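Local coordinates for glycerol kinase, putative (Plasmodium falciparum, PDB 2W40), which probably phosphorylates glycerol with ATP to give sn-glycerol 3-phosphate, as other glycerol kinases of the FGGY family do, at residues C[83-88]-C[248-253]; C[181-186]-C[243-248]. All blocks are in the same frame, centred on the assembly; numbering follows the deposited sequence.

Contact 1 of 2, residues C[83-88]-C[248-253]. With GOL (glycerol), chain B.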
loop_
_atom_site.group_PDB
_atom_site.type_symbol
_atom_site.label_atom_id
_atom_site.label_comp_id
_atom_site.label_asym_id
_atom_site.label_seq_id
_atom_site.Cartn_x
_atom_site.Cartn_y
_atom_site.Cartn_z
ATOM N N ASN C 83 28.865 -12.283 8.642
ATOM C CA ASN C 83 27.515 -12.380 9.215
ATOM C C ASN C 83 26.785 -11.078 9.265
ATOM O O ASN C 83 27.392 -10.021 9.329
ATOM C CB ASN C 83 27.668 -12.799 10.701
ATOM C CG ASN C 83 28.547 -11.792 11.491
ATOM O OD1 ASN C 83 29.788 -11.759 11.305
ATOM N ND2 ASN C 83 27.909 -11.012 12.475
ATOM N N GLN C 84 25.462 -11.174 9.213
ATOM C CA GLN C 84 24.567 -10.091 9.542
ATOM C C GLN C 84 25.011 -9.541 10.931
ATOM O O GLN C 84 25.185 -10.323 11.908
ATOM C CB GLN C 84 23.124 -10.636 9.633
ATOM C CG GLN C 84 22.929 -11.874 10.478
ATOM C CD GLN C 84 21.504 -12.084 11.010
ATOM O OE1 GLN C 84 20.779 -11.120 11.269
ATOM N NE2 GLN C 84 21.153 -13.342 11.262
ATOM N N ARG C 85 25.222 -8.243 10.986
ATOM C CA ARG C 85 25.743 -7.577 12.153
ATOM C C ARG C 85 24.550 -7.254 13.134
ATOM O O ARG C 85 23.385 -7.398 12.720
ATOM C CB ARG C 85 26.477 -6.351 11.733
ATOM C CG ARG C 85 27.671 -6.640 10.789
ATOM C CD ARG C 85 28.317 -5.365 10.136
ATOM N NE ARG C 85 27.274 -4.679 9.416
ATOM C CZ ARG C 85 27.340 -3.414 9.000
ATOM N NH1 ARG C 85 28.482 -2.735 9.109
ATOM N NH2 ARG C 85 26.257 -2.802 8.545
ATOM N N GLU C 86 24.886 -6.763 14.343
ATOM C CA GLU C 86 23.993 -6.209 15.358
ATOM C C GLU C 86 23.067 -7.251 16.015
ATOM O O GLU C 86 22.801 -7.194 17.185
ATOM C CB GLU C 86 23.187 -5.036 14.876
ATOM C CG GLU C 86 23.997 -3.803 14.424
ATOM C CD GLU C 86 24.347 -3.792 12.937
ATOM O OE1 GLU C 86 23.713 -4.538 12.148
ATOM O OE2 GLU C 86 25.244 -3.009 12.525
ATOM N N THR C 87 22.562 -8.153 15.209
ATOM C CA THR C 87 21.715 -9.248 15.666
ATOM C C THR C 87 22.441 -9.897 16.851
ATOM O O THR C 87 23.638 -10.149 16.810
ATOM C CB THR C 87 21.543 -10.248 14.538
ATOM O OG1 THR C 87 20.823 -9.587 13.482
ATOM C CG2 THR C 87 20.775 -11.513 15.023
ATOM N N VAL C 88 21.659 -10.157 17.915
ATOM C CA VAL C 88 22.261 -10.566 19.210
ATOM C C VAL C 88 21.498 -11.788 19.772
ATOM O O VAL C 88 20.251 -11.880 19.698
ATOM C CB VAL C 88 22.424 -9.388 20.224
ATOM C CG1 VAL C 88 21.052 -8.872 20.611
ATOM C CG2 VAL C 88 23.264 -9.799 21.432
ATOM N N ASP C 248 29.527 -8.559 7.835
ATOM C CA ASP C 248 29.223 -8.693 6.428
ATOM C C ASP C 248 29.522 -7.486 5.596
ATOM O O ASP C 248 30.189 -7.636 4.509
ATOM C CB ASP C 248 27.875 -9.357 6.122
ATOM C CG ASP C 248 26.625 -8.581 6.636
ATOM O OD1 ASP C 248 26.763 -7.479 7.173
ATOM O OD2 ASP C 248 25.495 -9.141 6.494
ATOM N N GLN C 249 29.119 -6.307 6.065
ATOM C CA GLN C 249 29.255 -5.108 5.172
ATOM C C GLN C 249 30.773 -4.725 5.068
ATOM O O GLN C 249 31.236 -4.216 4.032
ATOM C CB GLN C 249 28.392 -3.994 5.622
ATOM C CG GLN C 249 26.887 -4.326 5.560
ATOM C CD GLN C 249 26.487 -5.004 4.238
ATOM O OE1 GLN C 249 26.898 -4.467 3.167
ATOM N NE2 GLN C 249 25.833 -6.189 4.273
ATOM N N GLN C 250 31.533 -4.860 6.172
ATOM C CA GLN C 250 32.986 -4.710 6.140
ATOM C C GLN C 250 33.637 -5.795 5.282
ATOM O O GLN C 250 34.597 -5.523 4.507
ATOM C CB GLN C 250 33.515 -4.710 7.590
ATOM C CG GLN C 250 33.261 -3.426 8.306
ATOM C CD GLN C 250 32.052 -3.408 9.212
ATOM O OE1 GLN C 250 31.092 -4.167 8.964
ATOM N NE2 GLN C 250 32.026 -2.436 10.226
ATOM N N SER C 251 33.092 -6.994 5.313
ATOM C CA SER C 251 33.566 -8.106 4.421
ATOM C C SER C 251 33.494 -7.667 2.961
ATOM O O SER C 251 34.423 -7.891 2.184
ATOM C CB SER C 251 32.855 -9.426 4.676
ATOM O OG SER C 251 33.589 -10.504 4.183
ATOM N N ALA C 252 32.406 -7.029 2.578
ATOM C CA ALA C 252 32.210 -6.550 1.240
ATOM C C ALA C 252 33.217 -5.460 0.845
ATOM O O ALA C 252 33.609 -5.332 -0.361
ATOM C CB ALA C 252 30.770 -6.022 1.125
ATOM N N CYS C 253 33.668 -4.631 1.782
ATOM C CA CYS C 253 34.808 -3.689 1.608
ATOM C C CYS C 253 36.096 -4.403 1.237
ATOM O O CYS C 253 36.791 -3.984 0.318
ATOM C CB CYS C 253 35.083 -2.861 2.841
ATOM S SG CYS C 253 33.711 -1.776 3.323
HETATM C C1 GOL B . 22.981 -6.902 7.402
HETATM O O1 GOL B . 23.648 -7.404 6.222
HETATM C C2 GOL B . 23.859 -5.929 8.038
HETATM O O2 GOL B . 24.975 -6.538 8.665
HETATM C C3 GOL B . 23.047 -5.118 9.096
HETATM O O3 GOL B . 23.795 -4.071 9.623
#

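Contact 2 of 2, residues C[181-186]-C[243-248]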
loop_
_atom_site.group_PDB
_atom_site.type_symbol
_atom_site.label_atom_id
_atom_site.label_comp_id
_atom_site.label_asym_id
_atom_site.label_seq_id
_atom_site.Cartn_x
_atom_site.Cartn_y
_atom_site.Cartn_z
ATOM N N TYR C 181 34.623 -15.660 20.954
ATOM C CA TYR C 181 35.344 -14.640 20.269
ATOM C C TYR C 181 34.425 -13.775 19.458
ATOM O O TYR C 181 33.417 -14.199 18.962
ATOM C CB TYR C 181 36.369 -15.235 19.265
ATOM C CG TYR C 181 37.505 -15.988 19.864
ATOM C CD1 TYR C 181 38.322 -15.410 20.767
ATOM C CD2 TYR C 181 37.850 -17.229 19.384
ATOM C CE1 TYR C 181 39.430 -16.060 21.272
ATOM C CE2 TYR C 181 38.959 -17.908 19.881
ATOM C CZ TYR C 181 39.747 -17.309 20.834
ATOM O OH TYR C 181 40.870 -17.936 21.306
ATOM N N THR C 182 34.891 -12.562 19.257
ATOM C CA THR C 182 34.367 -11.685 18.232
ATOM C C THR C 182 35.556 -11.017 17.533
ATOM O O THR C 182 36.702 -11.320 17.805
ATOM C CB THR C 182 33.357 -10.596 18.770
ATOM O OG1 THR C 182 32.629 -10.027 17.661
ATOM C CG2 THR C 182 34.033 -9.552 19.670
ATOM N N ASP C 183 35.210 -10.204 16.577
ATOM C CA ASP C 183 36.204 -9.401 15.841
ATOM C C ASP C 183 35.884 -7.936 15.961
ATOM O O ASP C 183 34.760 -7.530 16.334
ATOM C CB ASP C 183 36.298 -9.823 14.397
ATOM C CG ASP C 183 35.119 -9.349 13.616
ATOM O OD1 ASP C 183 34.103 -10.078 13.571
ATOM O OD2 ASP C 183 35.145 -8.203 13.116
ATOM N N VAL C 184 36.896 -7.102 15.751
ATOM C CA VAL C 184 36.731 -5.660 15.947
ATOM C C VAL C 184 35.590 -5.005 15.138
ATOM O O VAL C 184 34.953 -4.041 15.592
ATOM C CB VAL C 184 38.029 -4.904 15.572
ATOM C CG1 VAL C 184 39.194 -5.122 16.530
ATOM C CG2 VAL C 184 38.453 -5.216 14.155
ATOM N N THR C 185 35.277 -5.502 13.960
ATOM C CA THR C 185 34.158 -4.971 13.169
ATOM C C THR C 185 32.774 -5.269 13.788
ATOM O O THR C 185 31.980 -4.332 13.983
ATOM C CB THR C 185 34.198 -5.338 11.682
ATOM O OG1 THR C 185 33.927 -6.750 11.489
ATOM C CG2 THR C 185 35.566 -4.923 11.091
ATOM N N ASN C 186 32.557 -6.530 14.205
ATOM C CA ASN C 186 31.334 -6.879 14.878
ATOM C C ASN C 186 31.210 -6.216 16.250
ATOM O O ASN C 186 30.119 -5.742 16.594
ATOM C CB ASN C 186 31.209 -8.393 15.002
ATOM C CG ASN C 186 30.584 -9.031 13.724
ATOM O OD1 ASN C 186 29.408 -8.797 13.426
ATOM N ND2 ASN C 186 31.337 -9.849 13.038
ATOM N N THR C 243 39.884 -19.022 10.552
ATOM C CA THR C 243 41.009 -18.092 10.494
ATOM C C THR C 243 40.677 -16.676 10.028
ATOM O O THR C 243 41.552 -15.786 9.964
ATOM C CB THR C 243 42.114 -18.671 9.585
ATOM O OG1 THR C 243 41.591 -18.844 8.254
ATOM C CG2 THR C 243 42.567 -20.015 10.112
ATOM N N GLY C 244 39.412 -16.426 9.688
ATOM C CA GLY C 244 38.991 -15.084 9.431
ATOM C C GLY C 244 37.582 -14.858 9.866
ATOM O O GLY C 244 36.775 -15.742 9.806
ATOM N N CYS C 245 37.311 -13.656 10.364
ATOM C CA CYS C 245 36.005 -13.261 10.823
ATOM C C CYS C 245 35.799 -11.807 10.735
ATOM O O CYS C 245 36.640 -11.043 11.172
ATOM C CB CYS C 245 35.898 -13.655 12.259
ATOM S SG CYS C 245 34.218 -13.478 13.030
ATOM N N ILE C 246 34.687 -11.400 10.160
ATOM C CA ILE C 246 34.399 -9.971 9.887
ATOM C C ILE C 246 32.875 -9.799 9.704
ATOM O O ILE C 246 32.224 -10.720 9.184
ATOM C CB ILE C 246 35.216 -9.485 8.643
ATOM C CG1 ILE C 246 35.108 -8.006 8.467
ATOM C CG2 ILE C 246 34.763 -10.310 7.383
ATOM C CD1 ILE C 246 36.250 -7.354 7.614
ATOM N N GLY C 247 32.340 -8.634 10.091
ATOM C CA GLY C 247 30.984 -8.252 9.805
ATOM C C GLY C 247 30.735 -8.168 8.267
ATOM O O GLY C 247 31.637 -7.866 7.495
ATOM N N ASP C 248 29.527 -8.559 7.835
ATOM C CA ASP C 248 29.223 -8.693 6.428
ATOM C C ASP C 248 29.522 -7.486 5.596
ATOM O O ASP C 248 30.189 -7.636 4.509
ATOM C CB ASP C 248 27.875 -9.357 6.122
ATOM C CG ASP C 248 26.625 -8.581 6.636
ATOM O OD1 ASP C 248 26.763 -7.479 7.173
ATOM O OD2 ASP C 248 25.495 -9.141 6.494
#

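Contact 1 of 2, residues C[83-88]-C[248-253]
Arg85 reaches past the bound glycerol to the first turn of helix 248-255, meeting Asp248, Gln249 and Gln250. Its CB and CG both pass close to glycerol O2, and CG also nears Asp248 OD1. CD runs on to Gln250 OE1, 3.2 Å away. A bend at chi3 (-58°) then turns the guanidinium so that its edge meets glycerol O2 and O3: NE donates to glycerol O2 over 3.1 Å at 168°, beside a second bond to O2 from Arg85 N. CZ lies under Gln249 CB, which covers the centre of one guanidinium face. At the tip, NH2 donates to glycerol O3, while NH1 donates to Gln250 OE1 (3.0 Å) from above the amide carbonyl plane and is also salt-bridged to Glu308. Between Arg85 NE and Asp248 OD1 the ion pair is long, 3.6 Å, and rests on charge alone because the oxygen lies well out of the guanidinium plane.

Asp248 accepts from two ligand hydroxyls, glycerol O2 at OD1 (2.5 Å) and glycerol O1 at OD2 (2.6 Å). Glu86 OE1 takes the third, O3, and Tyr137 also bonds the ligand. On the backbone, Asp248 N donates to Asn83 O over 3.0 Å. Every glycerol hydroxyl is thus gripped in the buried substrate site of a glycerol kinase, in the sugar kinase/Hsp70/actin superfamily.

Contact 2 of 2, residues C[181-186]-C[243-248]
Thr185 and Gly247 make the one hydrogen bond between these segments: Gly247 N donates to Thr185 OG1 over 2.8 Å, almost straight at 177°. With chi1 at 70°, Thr185 holds OG1 between its backbone N and carbonyl carbon, facing Gly247. The same hydroxyl apparently donates to Asp183 OD2, though that contact is very short, and would then link the glycine amide to the carboxylate.

Within 181-186 further hydrogen bonds set the polar groups in place. Asp183 caps helix 184-187 at its N terminus: OD2 accepts from Asn186 N, which comes from above the carboxylate plane, and weakly from Thr185 N. Its other oxygen, OD1, uses the syn lone pair for Asn186 ND2 at 2.8 Å, with OD1 lying in the amide plane of Asn186. From outside the segment, Asn83 ND2 of the 83-88 loop donates to Asn186 OD1.

Other close approaches complete the contact. Asp183 CG rests 3.3 Å from Cys245 O, an oxygen that accepts a hydrogen bond from Asn222, and Cys245 SG stands 3.4 Å from Asp183 OD1. Thr185 OG1 and CG2 both approach Ile246 CG1, OG1 to 3.5 Å, the two side chains crossing at a slant. Asn186 ND2 lies 3.6 Å from Gly247 CA. The strands 181-183 and 243-247 themselves do not pair; their axes cross at 63° with a closest approach of 6.8 Å.

Several donors of the helix's own first turn meet the buried carboxylate of Asp183. The helix N terminus would probably favour its charged form, and a single threonine hydroxyl would carry this capping network across to the last residue before helix 248-255.

From the N terminus, the chain leaves strand 74-83 of the six-stranded sheet and enters the loop 83-88. After helix 167-176 it comes to strand 181-183 and the short helix 184-187, then returns through strand 241-247, neighbour of 74-83 in that sheet, straight into helix 248-255. Contact 1 closes the longer loop, from 83-88 to 248-253, and contact 2 closes a shorter one within it, from 181-186 to 243-248. They share Asp248 and touch directly: Gln250 CD packs on Thr185 CB, and Ser251 OG on Ile246 CG2. Contact 2 thereby joins the helix cap to the strand leading into the glycerol-binding helix turn of contact 1.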